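Local coordinates for protein putative NAD dependent dehydrogenase (Micromonospora echinospora, PDB 6NOR) that binds NAD and probably acts as an NAD-dependent oxidoreductase in the biosynthesis of the antibiotic gentamicin, at residues V170-R175 / E204-M209; G193-L198 / E345-S350; A214-T219 / E240-A245; V218-R223 / R349-G354; V231-V236 / V251-P256. One frame throughout, in Å; residues are numbered along the deposited sequence.

In the fold
All five contacts gather round the mixed sheet that, in enzymes of the GFO/IDH/MocA family, stands beside the NAD-binding Rossmann domain. Interaction 1 packs helix 199-209 on strand 167-175. Interactions 3 and 5, centres about 23 Å apart, join strand 234-241 to its two neighbours, 215-223 and 246-252. Interactions 2 and 4, about 8 Å between centres, both use the C-terminal helix 334-353, which returns to helix 194-197 and strand 215-223. Along the chain, interaction 1 closes before 3, 4 and 5 open, and 3 and 5 fall between the two segments of interaction 2. Glu-232 ties interaction 5 to Leu-195 and Tyr-348 of interaction 2. Distant segments thus close on one sheet, interactions 2 and 5 nearest the NAD.

Interaction 1 (V170-R175 / E204-M209); sequences VRVAFR and ELCRWM
Val-172 and Val-170 meet Cys-206 from the strand side, and the thiol sulphur sits where both valines reach it. CG2 of Val-172 comes to 3.6 Å from Cys-206 SG, while CG1 of Val-170 stands 4.0 Å from the same sulphur. The second group of contacts is purely hydrocarbon. Val-172 crosses Leu-205 at about a right angle: its CG2 touches Leu-205 CB at 3.9 Å, and its CG1, placed anti to the backbone N (chi1 -177°), reaches Leu-205 CD1 at 4.1 Å. One valine therefore spends both methyls on the helix. At the other end Val-170 CG2 rests 4.3 Å from Met-209 CB, near the root of a side chain whose end turns away.

This is helix-on-sheet packing in the C-terminal domain of the GFO/IDH/MocA family. Helix 199-209 runs nearly antiparallel to strand 167-175, at 154°, with the short axes 8.1 Å apart at their nearest. Val-170 and Val-172 alternate with Arg-171 and Ala-173, whose side chains leave the strand on its other face. There Arg-171 pairs with Asp-250. Arg-175, further along, shares that aspartate and also forms a salt bridge with Glu-264 of the second subunit. On the helix side, Phe-151 of helix 149-157 packs on Leu-205.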
# COMPACT_ATOMS: atom_id res chain seq x y z
N VAL A 170 18.85 -0.53 -11.36
CA VAL A 170 17.62 0.03 -11.84
C VAL A 170 16.79 -1.14 -12.34
O VAL A 170 17.33 -2.11 -12.86
CB VAL A 170 17.84 1.09 -12.92
CG1 VAL A 170 18.55 0.50 -14.14
CG2 VAL A 170 16.51 1.71 -13.33
N ARG A 171 15.48 -1.06 -12.14
CA ARG A 171 14.60 -2.12 -12.55
C ARG A 171 13.30 -1.54 -13.10
O ARG A 171 12.69 -0.70 -12.48
CB ARG A 171 14.31 -3.06 -11.39
CG ARG A 171 13.17 -4.01 -11.66
CD ARG A 171 13.29 -5.32 -10.89
NE ARG A 171 12.43 -6.36 -11.47
CZ ARG A 171 11.15 -6.50 -11.17
NH1 ARG A 171 10.57 -5.67 -10.29
NH2 ARG A 171 10.44 -7.46 -11.73
N VAL A 172 12.90 -2.01 -14.26
CA VAL A 172 11.62 -1.67 -14.83
C VAL A 172 10.84 -2.93 -15.13
O VAL A 172 11.31 -3.80 -15.84
CB VAL A 172 11.73 -0.87 -16.13
CG1 VAL A 172 10.36 -0.50 -16.59
CG2 VAL A 172 12.58 0.37 -15.92
N ALA A 173 9.64 -3.03 -14.57
CA ALA A 173 8.77 -4.15 -14.82
C ALA A 173 7.55 -3.70 -15.59
O ALA A 173 6.92 -2.70 -15.25
CB ALA A 173 8.36 -4.81 -13.50
N PHE A 174 7.23 -4.40 -16.66
CA PHE A 174 6.10 -3.97 -17.47
C PHE A 174 5.29 -5.19 -17.91
O PHE A 174 5.76 -6.04 -18.65
CB PHE A 174 6.59 -3.09 -18.64
CG PHE A 174 5.49 -2.34 -19.37
CD1 PHE A 174 4.16 -2.48 -19.02
CD2 PHE A 174 5.81 -1.36 -20.27
CE1 PHE A 174 3.18 -1.78 -19.66
CE2 PHE A 174 4.82 -0.63 -20.91
CZ PHE A 174 3.50 -0.84 -20.60
N ARG A 175 4.07 -5.27 -17.39
CA ARG A 175 3.25 -6.46 -17.56
C ARG A 175 1.83 -6.17 -17.97
O ARG A 175 1.18 -5.29 -17.44
CB ARG A 175 3.24 -7.27 -16.27
CG ARG A 175 4.59 -7.88 -15.97
CD ARG A 175 4.67 -8.25 -14.53
NE ARG A 175 5.97 -8.77 -14.17
CZ ARG A 175 6.44 -8.73 -12.94
NH1 ARG A 175 5.71 -8.18 -11.99
NH2 ARG A 175 7.63 -9.23 -12.66
N GLU A 204 13.98 2.06 -22.54
CA GLU A 204 14.09 3.50 -22.58
C GLU A 204 14.03 4.08 -21.15
O GLU A 204 14.84 4.94 -20.79
CB GLU A 204 12.99 4.11 -23.46
CG GLU A 204 13.18 5.60 -23.77
CD GLU A 204 12.27 6.14 -24.89
OE1 GLU A 204 11.29 5.46 -25.25
OE2 GLU A 204 12.53 7.26 -25.40
N LEU A 205 13.09 3.59 -20.33
CA LEU A 205 12.96 4.03 -18.94
C LEU A 205 14.20 3.75 -18.12
O LEU A 205 14.65 4.62 -17.40
CB LEU A 205 11.76 3.37 -18.28
CG LEU A 205 10.43 3.94 -18.77
CD1 LEU A 205 9.26 3.03 -18.40
CD2 LEU A 205 10.24 5.36 -18.23
N CYS A 206 14.76 2.55 -18.25
CA CYS A 206 16.01 2.20 -17.55
C CYS A 206 17.15 3.18 -17.84
O CYS A 206 17.74 3.72 -16.92
CB CYS A 206 16.49 0.80 -17.93
SG CYS A 206 15.85 -0.55 -16.97
N ARG A 207 17.48 3.34 -19.12
CA ARG A 207 18.52 4.30 -19.56
C ARG A 207 18.33 5.65 -18.94
O ARG A 207 19.23 6.22 -18.36
CB ARG A 207 18.47 4.51 -21.07
CG ARG A 207 19.04 3.47 -21.92
CD ARG A 207 19.00 3.94 -23.37
NE ARG A 207 20.13 4.79 -23.75
CZ ARG A 207 20.01 6.01 -24.27
NH1 ARG A 207 18.81 6.54 -24.45
NH2 ARG A 207 21.08 6.70 -24.60
N TRP A 208 17.12 6.15 -19.13
CA TRP A 208 16.74 7.50 -18.76
C TRP A 208 16.85 7.72 -17.28
O TRP A 208 17.41 8.72 -16.84
CB TRP A 208 15.33 7.76 -19.25
CG TRP A 208 14.73 9.06 -18.84
CD1 TRP A 208 15.21 10.32 -19.10
CD2 TRP A 208 13.49 9.23 -18.14
NE1 TRP A 208 14.34 11.26 -18.60
CE2 TRP A 208 13.28 10.62 -18.01
CE3 TRP A 208 12.55 8.35 -17.61
CZ2 TRP A 208 12.16 11.14 -17.37
CZ3 TRP A 208 11.43 8.87 -16.97
CH2 TRP A 208 11.25 10.25 -16.85
N MET A 209 16.33 6.78 -16.50
CA MET A 209 16.39 6.93 -15.04
C MET A 209 17.83 7.04 -14.58
O MET A 209 18.11 7.70 -13.60
CB MET A 209 15.69 5.77 -14.35
CG MET A 209 14.17 5.84 -14.44
SD MET A 209 13.44 7.28 -13.61
CE MET A 209 11.75 7.06 -14.06

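Interaction 2 (G193-L198 / E345-S350); sequences GALTDL and EAAYRS
Helix 194-197, a short turn close to the NAD pocket, is joined here to the long C-terminal helix 334-353 mainly through Tyr-348. The ring of Tyr-348 spans the gap, with CG anti to its own carbonyl carbon (chi1 -83°), and its hydroxyl arrives at the start of the short helix. Thr-196 OG1 donates to Tyr-348 OH at 2.7 Å, meeting the ring at its edge and in its plane. Thr-196 crosses the tyrosine at about a right angle.

Leu-195 takes one face of the same ring. Its CD2 lies 4.2 Å from the centroid of the Tyr-348 ring, 16° off the normal, a CH-pi contact shifted toward the rim, and the two side chains run past each other in opposite directions. Leu-195 CB adds a contact at 3.8 Å to Tyr-348 CZ. The same Leu-195 CD2 methyl also touches Ala-347 CB at 4.2 Å.

Gly-193, at the N-cap position, accepts through its O from the amides of both Thr-196 and Asp-197. Glu-232 completes the site, hydrogen-bonding to Leu-195 N and Tyr-348 OH through OE2. The leucine over one face and the threonine at the edge, with Glu-232 on the hydroxyl, would be expected to restrict the ring's rotation, and the carboxylate would probably polarise the O-H.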
# COMPACT_ATOMS: atom_id res chain seq x y z
N GLY A 193 8.09 -10.02 -29.99
CA GLY A 193 6.97 -10.03 -29.07
C GLY A 193 7.10 -9.02 -27.95
O GLY A 193 7.49 -7.89 -28.18
N ALA A 194 6.83 -9.48 -26.73
CA ALA A 194 6.84 -8.64 -25.54
C ALA A 194 8.11 -7.84 -25.39
O ALA A 194 8.09 -6.72 -24.89
CB ALA A 194 6.62 -9.49 -24.28
N LEU A 195 9.22 -8.42 -25.79
CA LEU A 195 10.51 -7.74 -25.66
C LEU A 195 10.58 -6.54 -26.59
O LEU A 195 11.22 -5.54 -26.28
CB LEU A 195 11.65 -8.70 -25.96
CG LEU A 195 12.97 -8.42 -25.28
CD1 LEU A 195 12.73 -8.16 -23.81
CD2 LEU A 195 13.90 -9.61 -25.48
N THR A 196 9.90 -6.61 -27.72
CA THR A 196 9.85 -5.47 -28.60
C THR A 196 8.75 -4.51 -28.18
O THR A 196 8.93 -3.30 -28.16
CB THR A 196 9.60 -5.91 -30.06
OG1 THR A 196 10.64 -6.80 -30.45
CG2 THR A 196 9.57 -4.70 -31.01
N ASP A 197 7.59 -5.06 -27.87
CA ASP A 197 6.38 -4.28 -27.62
C ASP A 197 6.49 -3.53 -26.28
O ASP A 197 6.20 -2.36 -26.22
CB ASP A 197 5.17 -5.21 -27.64
CG ASP A 197 3.86 -4.50 -27.39
OD1 ASP A 197 3.67 -3.38 -27.89
OD2 ASP A 197 3.00 -5.07 -26.68
N LEU A 198 6.90 -4.23 -25.23
CA LEU A 198 6.98 -3.67 -23.89
C LEU A 198 8.42 -3.34 -23.54
O LEU A 198 8.70 -2.39 -22.82
CB LEU A 198 6.40 -4.64 -22.84
CG LEU A 198 4.98 -5.12 -23.11
CD1 LEU A 198 4.55 -6.09 -22.04
CD2 LEU A 198 4.00 -3.98 -23.17
N GLU A 345 18.16 -5.51 -30.07
CA GLU A 345 18.74 -6.46 -31.02
C GLU A 345 19.79 -7.30 -30.29
O GLU A 345 19.87 -8.50 -30.50
CB GLU A 345 19.32 -5.74 -32.24
CG GLU A 345 20.55 -6.40 -32.87
CD GLU A 345 20.18 -7.52 -33.84
OE1 GLU A 345 18.97 -7.80 -33.97
OE2 GLU A 345 21.10 -8.11 -34.45
N ALA A 346 20.55 -6.67 -29.41
CA ALA A 346 21.53 -7.40 -28.61
C ALA A 346 20.85 -8.41 -27.69
O ALA A 346 21.29 -9.53 -27.57
CB ALA A 346 22.37 -6.44 -27.80
N ALA A 347 19.74 -7.99 -27.08
CA ALA A 347 19.00 -8.86 -26.20
C ALA A 347 18.46 -10.10 -26.92
O ALA A 347 18.57 -11.21 -26.41
CB ALA A 347 17.85 -8.10 -25.55
N TYR A 348 17.91 -9.93 -28.11
CA TYR A 348 17.42 -11.06 -28.90
C TYR A 348 18.56 -12.02 -29.29
O TYR A 348 18.38 -13.24 -29.34
CB TYR A 348 16.69 -10.58 -30.16
CG TYR A 348 15.24 -10.21 -29.93
CD1 TYR A 348 14.32 -11.16 -29.48
CD2 TYR A 348 14.79 -8.91 -30.15
CE1 TYR A 348 12.99 -10.81 -29.28
CE2 TYR A 348 13.47 -8.56 -29.96
CZ TYR A 348 12.57 -9.51 -29.53
OH TYR A 348 11.26 -9.15 -29.33
N ARG A 349 19.72 -11.48 -29.58
CA ARG A 349 20.86 -12.34 -29.86
C ARG A 349 21.27 -13.14 -28.63
O ARG A 349 21.49 -14.34 -28.72
CB ARG A 349 22.04 -11.53 -30.37
CG ARG A 349 21.91 -11.20 -31.83
CD ARG A 349 22.96 -10.21 -32.24
NE ARG A 349 24.28 -10.67 -31.80
CZ ARG A 349 25.31 -9.86 -31.64
NH1 ARG A 349 25.17 -8.55 -31.88
NH2 ARG A 349 26.48 -10.35 -31.24
N SER A 350 21.36 -12.47 -27.48
CA SER A 350 21.68 -13.12 -26.21
C SER A 350 20.71 -14.22 -25.86
O SER A 350 21.11 -15.27 -25.38
CB SER A 350 21.71 -12.08 -25.09
OG SER A 350 21.87 -12.70 -23.83

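Interaction 3 (A214-T219 / E240-A245); sequences AIRAVT and EFADGA
Glu-240 O is gripped by two successive amides of the opposite strand. Arg-216 N donates at 2.8 Å to Glu-240 O, almost straight in line with the carbonyl, while Ala-217 N comes in at 3.2 Å on a lone pair of that oxygen, in the carbonyl plane. Glu-240 N returns the favour to Ala-217 O at 2.8 Å, with a nearly straight N-H...O angle of 170°. Beyond the doubled residue, Ala-242 N bonds to Ala-214 O.

At their CB atoms Ile-215 and Phe-241 diverge, yet further out the two side chains cross obliquely and meet, Ile-215 CG1 3.5 Å from Phe-241 CE1; the ring is swung there with CG anti to the carbonyl carbon (chi1 -66°), and Ala-214 O lies at its edge. Ala-217 and Glu-240 share a face of the sheet, and Arg-216 slants across Glu-240. Arg-216 CD lies 3.2 Å from Glu-240 OE1, but Arg-216 NE is 4.1 Å from it, beyond a salt bridge, with guanidinium and carboxylate planes 48° apart. Glu-240 OE2 also makes a long, weak ion pair with Arg-223 of the second subunit.

Phe-241 to Gly-244 form a type I turn, supplemented by an Asx turn in which Asp-243 OD1 accepts from Ala-245 N. Taken with the antiparallel pairing of strands 215-223 and 234-241, the one-residue slip at Arg-216 and Ala-217 is a classic beta bulge.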
# COMPACT_ATOMS: atom_id res chain seq x y z
N ALA A 214 26.07 4.92 -21.39
CA ALA A 214 26.32 3.88 -22.38
C ALA A 214 26.04 2.49 -21.83
O ALA A 214 26.31 2.22 -20.67
CB ALA A 214 27.76 3.95 -22.87
N ILE A 215 25.50 1.62 -22.67
CA ILE A 215 25.29 0.24 -22.31
C ILE A 215 26.47 -0.62 -22.75
O ILE A 215 26.82 -0.64 -23.92
CB ILE A 215 24.00 -0.29 -22.93
CG1 ILE A 215 22.83 0.46 -22.31
CG2 ILE A 215 23.91 -1.81 -22.78
CD1 ILE A 215 21.48 -0.01 -22.76
N ARG A 216 27.08 -1.33 -21.82
CA ARG A 216 28.25 -2.14 -22.14
C ARG A 216 27.89 -3.56 -22.58
O ARG A 216 28.43 -4.06 -23.56
CB ARG A 216 29.20 -2.20 -20.95
CG ARG A 216 30.50 -2.95 -21.21
CD ARG A 216 31.39 -3.04 -19.97
NE ARG A 216 31.77 -1.72 -19.48
CZ ARG A 216 32.70 -0.95 -20.05
NH1 ARG A 216 33.33 -1.37 -21.14
NH2 ARG A 216 32.98 0.24 -19.53
N ALA A 217 26.99 -4.23 -21.87
CA ALA A 217 26.58 -5.58 -22.27
C ALA A 217 25.12 -5.89 -21.95
O ALA A 217 24.47 -5.18 -21.19
CB ALA A 217 27.49 -6.60 -21.61
N VAL A 218 24.60 -6.96 -22.53
CA VAL A 218 23.22 -7.36 -22.37
C VAL A 218 23.14 -8.87 -22.23
O VAL A 218 23.89 -9.60 -22.88
CB VAL A 218 22.36 -6.90 -23.58
CG1 VAL A 218 20.96 -7.41 -23.47
CG2 VAL A 218 22.32 -5.38 -23.67
N THR A 219 22.26 -9.34 -21.36
CA THR A 219 21.92 -10.75 -21.26
C THR A 219 20.40 -10.86 -21.26
O THR A 219 19.73 -10.03 -20.69
CB THR A 219 22.50 -11.39 -19.99
OG1 THR A 219 23.83 -10.89 -19.76
CG2 THR A 219 22.55 -12.89 -20.11
N GLU A 240 24.07 -4.39 -18.51
CA GLU A 240 25.22 -3.87 -17.80
C GLU A 240 25.58 -2.50 -18.35
O GLU A 240 26.06 -2.38 -19.46
CB GLU A 240 26.40 -4.84 -17.92
CG GLU A 240 27.71 -4.34 -17.37
CD GLU A 240 28.84 -5.36 -17.53
OE1 GLU A 240 29.98 -4.96 -17.83
OE2 GLU A 240 28.57 -6.57 -17.35
N PHE A 241 25.36 -1.46 -17.56
CA PHE A 241 25.77 -0.13 -17.95
C PHE A 241 27.27 0.11 -17.74
O PHE A 241 27.92 -0.60 -17.00
CB PHE A 241 24.95 0.92 -17.21
CG PHE A 241 23.51 0.90 -17.59
CD1 PHE A 241 23.09 1.53 -18.75
CD2 PHE A 241 22.57 0.23 -16.81
CE1 PHE A 241 21.75 1.51 -19.13
CE2 PHE A 241 21.24 0.20 -17.19
CZ PHE A 241 20.82 0.85 -18.35
N ALA A 242 27.79 1.14 -18.40
CA ALA A 242 29.21 1.44 -18.43
C ALA A 242 29.81 1.77 -17.06
O ALA A 242 30.93 1.39 -16.76
CB ALA A 242 29.47 2.59 -19.39
N ASP A 243 29.07 2.48 -16.22
CA ASP A 243 29.50 2.78 -14.86
C ASP A 243 29.50 1.56 -13.94
O ASP A 243 30.00 1.61 -12.82
CB ASP A 243 28.58 3.82 -14.25
CG ASP A 243 27.13 3.41 -14.34
OD1 ASP A 243 26.75 2.50 -13.59
OD2 ASP A 243 26.38 3.97 -15.17
N GLY A 244 28.91 0.47 -14.40
CA GLY A 244 28.80 -0.72 -13.59
C GLY A 244 27.45 -0.94 -12.92
O GLY A 244 27.31 -1.87 -12.14
N ALA A 245 26.45 -0.12 -13.21
CA ALA A 245 25.13 -0.38 -12.66
C ALA A 245 24.44 -1.47 -13.46
O ALA A 245 24.62 -1.58 -14.66
CB ALA A 245 24.31 0.85 -12.67

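Interaction 4 (V218-R223 / R349-G354); sequences VTACTR and RSAADG
Val-218, the first residue of this part of strand 215-223, brings its carbonyl O near Ser-350 OG. Here the end of the C-terminal helix 334-353 lies across the strand in helix-on-sheet packing, the short axes 6.2 Å apart at their nearest and 62° between their directions.

Thr-219 comes next. Its side chain leaves from the far side of the strand, yet CA passes 3.2 Å from Ser-350 OG and its CG2 methyl stays in touch with that oxygen. Ala-220 makes the one direct hydrogen bond: its N donates to Ser-350 OG at 2.9 Å, with a bent N-H...O angle of 137°. The serine oxygen stands anti to its own backbone N (chi1 173°), which directs it at the strand, and it is also hydrogen-bonded to Arg-355 O. With an alanine here, Ala-220 N would probably be left without this acceptor and Arg-355 O without its hydroxyl partner.

Ala-220 O then meets Ala-351 CA at 3.3 Å in a CA-H...O contact. Ala-220 CB lies 4.3 Å from Ala-351 CB. The backbone of Cys-221 continues past Ala-351 CB. Beyond it, Thr-222 sets both branches against that same methyl. A water accepts from Thr-222 N and from Arg-223 NH1, in the plane of the guanidinium, and gives a weak bond to Ala-351 O at 3.5 Å.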
# COMPACT_ATOMS: atom_id res chain seq x y z
N VAL A 218 24.60 -6.96 -22.53
CA VAL A 218 23.22 -7.36 -22.37
C VAL A 218 23.14 -8.87 -22.23
O VAL A 218 23.89 -9.60 -22.88
CB VAL A 218 22.36 -6.90 -23.58
CG1 VAL A 218 20.96 -7.41 -23.47
CG2 VAL A 218 22.32 -5.38 -23.67
N THR A 219 22.26 -9.34 -21.36
CA THR A 219 21.92 -10.75 -21.26
C THR A 219 20.40 -10.86 -21.26
O THR A 219 19.73 -10.03 -20.69
CB THR A 219 22.50 -11.39 -19.99
OG1 THR A 219 23.83 -10.89 -19.76
CG2 THR A 219 22.55 -12.89 -20.11
N ALA A 220 19.85 -11.88 -21.89
CA ALA A 220 18.40 -11.96 -21.99
C ALA A 220 17.89 -13.39 -22.05
O ALA A 220 18.57 -14.28 -22.51
CB ALA A 220 17.89 -11.18 -23.21
N CYS A 221 16.66 -13.56 -21.60
CA CYS A 221 15.98 -14.82 -21.67
C CYS A 221 14.56 -14.55 -22.19
O CYS A 221 13.95 -13.57 -21.79
CB CYS A 221 15.96 -15.48 -20.27
SG CYS A 221 15.90 -17.26 -20.28
N THR A 222 14.06 -15.38 -23.10
CA THR A 222 12.67 -15.26 -23.57
C THR A 222 11.94 -16.60 -23.61
O THR A 222 12.56 -17.64 -23.76
CB THR A 222 12.59 -14.65 -24.99
OG1 THR A 222 13.25 -15.51 -25.91
CG2 THR A 222 13.23 -13.28 -25.04
N ARG A 223 10.62 -16.56 -23.49
CA ARG A 223 9.80 -17.75 -23.72
C ARG A 223 8.57 -17.40 -24.52
O ARG A 223 8.03 -16.32 -24.41
CB ARG A 223 9.34 -18.41 -22.42
CG ARG A 223 10.43 -18.89 -21.52
CD ARG A 223 11.08 -20.19 -21.97
NE ARG A 223 12.27 -20.48 -21.16
CZ ARG A 223 13.50 -20.07 -21.48
NH1 ARG A 223 13.70 -19.36 -22.58
NH2 ARG A 223 14.53 -20.35 -20.69
N ARG A 349 19.72 -11.48 -29.58
CA ARG A 349 20.86 -12.34 -29.86
C ARG A 349 21.27 -13.14 -28.63
O ARG A 349 21.49 -14.34 -28.72
CB ARG A 349 22.04 -11.53 -30.37
CG ARG A 349 21.91 -11.20 -31.83
CD ARG A 349 22.96 -10.21 -32.24
NE ARG A 349 24.28 -10.67 -31.80
CZ ARG A 349 25.31 -9.86 -31.64
NH1 ARG A 349 25.17 -8.55 -31.88
NH2 ARG A 349 26.48 -10.35 -31.24
N SER A 350 21.36 -12.47 -27.48
CA SER A 350 21.68 -13.12 -26.21
C SER A 350 20.71 -14.22 -25.86
O SER A 350 21.11 -15.27 -25.38
CB SER A 350 21.71 -12.08 -25.09
OG SER A 350 21.87 -12.70 -23.83
N ALA A 351 19.43 -14.00 -26.10
CA ALA A 351 18.45 -15.02 -25.77
C ALA A 351 18.60 -16.21 -26.71
O ALA A 351 18.37 -17.35 -26.33
CB ALA A 351 17.02 -14.45 -25.85
N ALA A 352 18.98 -15.94 -27.95
CA ALA A 352 19.03 -17.01 -28.94
C ALA A 352 20.17 -17.99 -28.67
O ALA A 352 20.00 -19.19 -28.85
CB ALA A 352 19.15 -16.42 -30.34
N ASP A 353 21.33 -17.51 -28.22
CA ASP A 353 22.45 -18.43 -28.04
C ASP A 353 23.01 -18.58 -26.62
O ASP A 353 24.03 -19.24 -26.42
CB ASP A 353 23.58 -18.05 -28.99
CG ASP A 353 23.93 -16.60 -28.92
OD1 ASP A 353 23.85 -16.02 -27.82
OD2 ASP A 353 24.28 -16.03 -29.97
N GLY A 354 22.34 -17.97 -25.64
CA GLY A 354 22.59 -18.30 -24.24
C GLY A 354 23.90 -17.72 -23.74
O GLY A 354 24.61 -18.35 -22.97
O HOH W 1 15.77 -17.48 -23.99

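Interaction 5 (V231-V236 / V251-P256); sequences VEDQGV and VSWACP
Trp-253 lies against the chain at 231-233. CG2 of Val-231 reaches Trp-253 CZ3 at 3.8 Å, meeting the indole obliquely. Asp-233 OD1 stands at the ring's edge, in its plane, 3.6 Å from Trp-253 CE3, with carboxylate and ring planes 69° apart. Trp-253 N donates to Asp-233 O at 2.7 Å, so backbone and ring both engage Asp-233. With CG anti to its carbonyl carbon (chi1 -82°), the indole reaches back to Val-231.

Next along, Gly-235 and Val-251 form an antiparallel hydrogen-bonded pair: Gly-235 N donates at 3.1 Å to Val-251 O, and Val-251 N returns a bond of 3.0 Å to Gly-235 O. Ser-252 OG accepts from Ala-254 N at 3.0 Å, an ST turn just past the strand.

Second-shell bonds position these groups. Asp-233 OD1 makes a salt bridge with Arg-185, its OD2 takes the amides of Leu-225 and Ser-226, and Trp-253 NE1 donates to Asp-197. A leucine in place of Trp-253 would probably leave Asp-197 without that N-H and open a gap beside Val-231.

The contact sits at the open end of the hairpin of strands 234-241 and 246-252, flanked in the sheet by 215-223 and 167-175, with helix 194-197 packed on Val-251 and Trp-253.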
# COMPACT_ATOMS: atom_id res chain seq x y z
N VAL A 231 6.30 -15.33 -31.76
CA VAL A 231 7.10 -14.40 -30.96
C VAL A 231 6.97 -14.70 -29.48
O VAL A 231 6.06 -15.40 -29.08
CB VAL A 231 6.69 -12.93 -31.22
CG1 VAL A 231 6.99 -12.54 -32.64
CG2 VAL A 231 5.20 -12.69 -30.87
N GLU A 232 7.88 -14.14 -28.68
CA GLU A 232 7.94 -14.43 -27.25
C GLU A 232 6.86 -13.68 -26.46
O GLU A 232 6.46 -12.59 -26.85
CB GLU A 232 9.32 -14.08 -26.71
CG GLU A 232 9.55 -12.60 -26.40
CD GLU A 232 9.74 -11.73 -27.64
OE1 GLU A 232 9.83 -12.25 -28.77
OE2 GLU A 232 9.80 -10.50 -27.48
N ASP A 233 6.41 -14.28 -25.36
CA ASP A 233 5.41 -13.70 -24.44
C ASP A 233 6.03 -13.08 -23.21
O ASP A 233 5.42 -12.27 -22.51
CB ASP A 233 4.41 -14.75 -23.96
CG ASP A 233 3.42 -15.15 -25.01
OD1 ASP A 233 2.50 -14.36 -25.31
OD2 ASP A 233 3.52 -16.28 -25.52
N GLN A 234 7.24 -13.51 -22.89
CA GLN A 234 7.92 -12.97 -21.73
C GLN A 234 9.39 -12.88 -22.00
O GLN A 234 9.95 -13.66 -22.76
CB GLN A 234 7.66 -13.81 -20.48
CG GLN A 234 7.97 -15.26 -20.62
CD GLN A 234 7.89 -16.01 -19.29
OE1 GLN A 234 7.85 -17.23 -19.27
NE2 GLN A 234 7.86 -15.27 -18.18
N GLY A 235 10.01 -11.91 -21.35
CA GLY A 235 11.43 -11.73 -21.46
C GLY A 235 11.99 -11.00 -20.27
O GLY A 235 11.30 -10.20 -19.62
N VAL A 236 13.24 -11.31 -19.97
CA VAL A 236 13.98 -10.60 -18.96
C VAL A 236 15.32 -10.23 -19.57
O VAL A 236 16.01 -11.05 -20.13
CB VAL A 236 14.18 -11.43 -17.68
CG1 VAL A 236 14.79 -10.58 -16.59
CG2 VAL A 236 12.86 -11.99 -17.21
N VAL A 251 9.48 -8.02 -18.69
CA VAL A 251 8.26 -7.76 -19.45
C VAL A 251 7.48 -9.03 -19.72
O VAL A 251 8.04 -10.10 -19.82
CB VAL A 251 8.56 -7.05 -20.78
CG1 VAL A 251 9.30 -5.72 -20.54
CG2 VAL A 251 9.33 -7.98 -21.74
N SER A 252 6.17 -8.91 -19.83
CA SER A 252 5.33 -10.07 -20.00
C SER A 252 4.01 -9.71 -20.62
O SER A 252 3.43 -8.68 -20.30
CB SER A 252 5.08 -10.76 -18.66
OG SER A 252 4.21 -11.85 -18.81
N TRP A 253 3.54 -10.59 -21.51
CA TRP A 253 2.21 -10.53 -22.11
C TRP A 253 1.25 -11.51 -21.44
O TRP A 253 0.11 -11.60 -21.83
CB TRP A 253 2.27 -10.88 -23.58
CG TRP A 253 2.65 -9.79 -24.53
CD1 TRP A 253 2.80 -8.45 -24.26
CD2 TRP A 253 2.94 -9.96 -25.90
NE1 TRP A 253 3.15 -7.78 -25.40
CE2 TRP A 253 3.25 -8.68 -26.43
CE3 TRP A 253 2.95 -11.06 -26.76
CZ2 TRP A 253 3.56 -8.49 -27.77
CZ3 TRP A 253 3.28 -10.87 -28.09
CH2 TRP A 253 3.57 -9.59 -28.58
N ALA A 254 1.72 -12.25 -20.44
CA ALA A 254 0.89 -13.32 -19.90
C ALA A 254 0.53 -13.06 -18.46
O ALA A 254 0.27 -13.99 -17.70
CB ALA A 254 1.60 -14.64 -20.04
N CYS A 255 0.49 -11.78 -18.08
CA CYS A 255 0.18 -11.41 -16.72
C CYS A 255 -1.27 -10.92 -16.55
O CYS A 255 -1.68 -9.94 -17.15
CB CYS A 255 1.15 -10.32 -16.26
SG CYS A 255 1.00 -9.88 -14.51
N PRO A 256 -2.05 -11.61 -15.71
CA PRO A 256 -3.47 -11.28 -15.49
C PRO A 256 -3.68 -10.14 -14.48
O PRO A 256 -2.75 -9.74 -13.78
CB PRO A 256 -4.03 -12.59 -14.93
CG PRO A 256 -2.90 -13.14 -14.14
CD PRO A 256 -1.60 -12.68 -14.80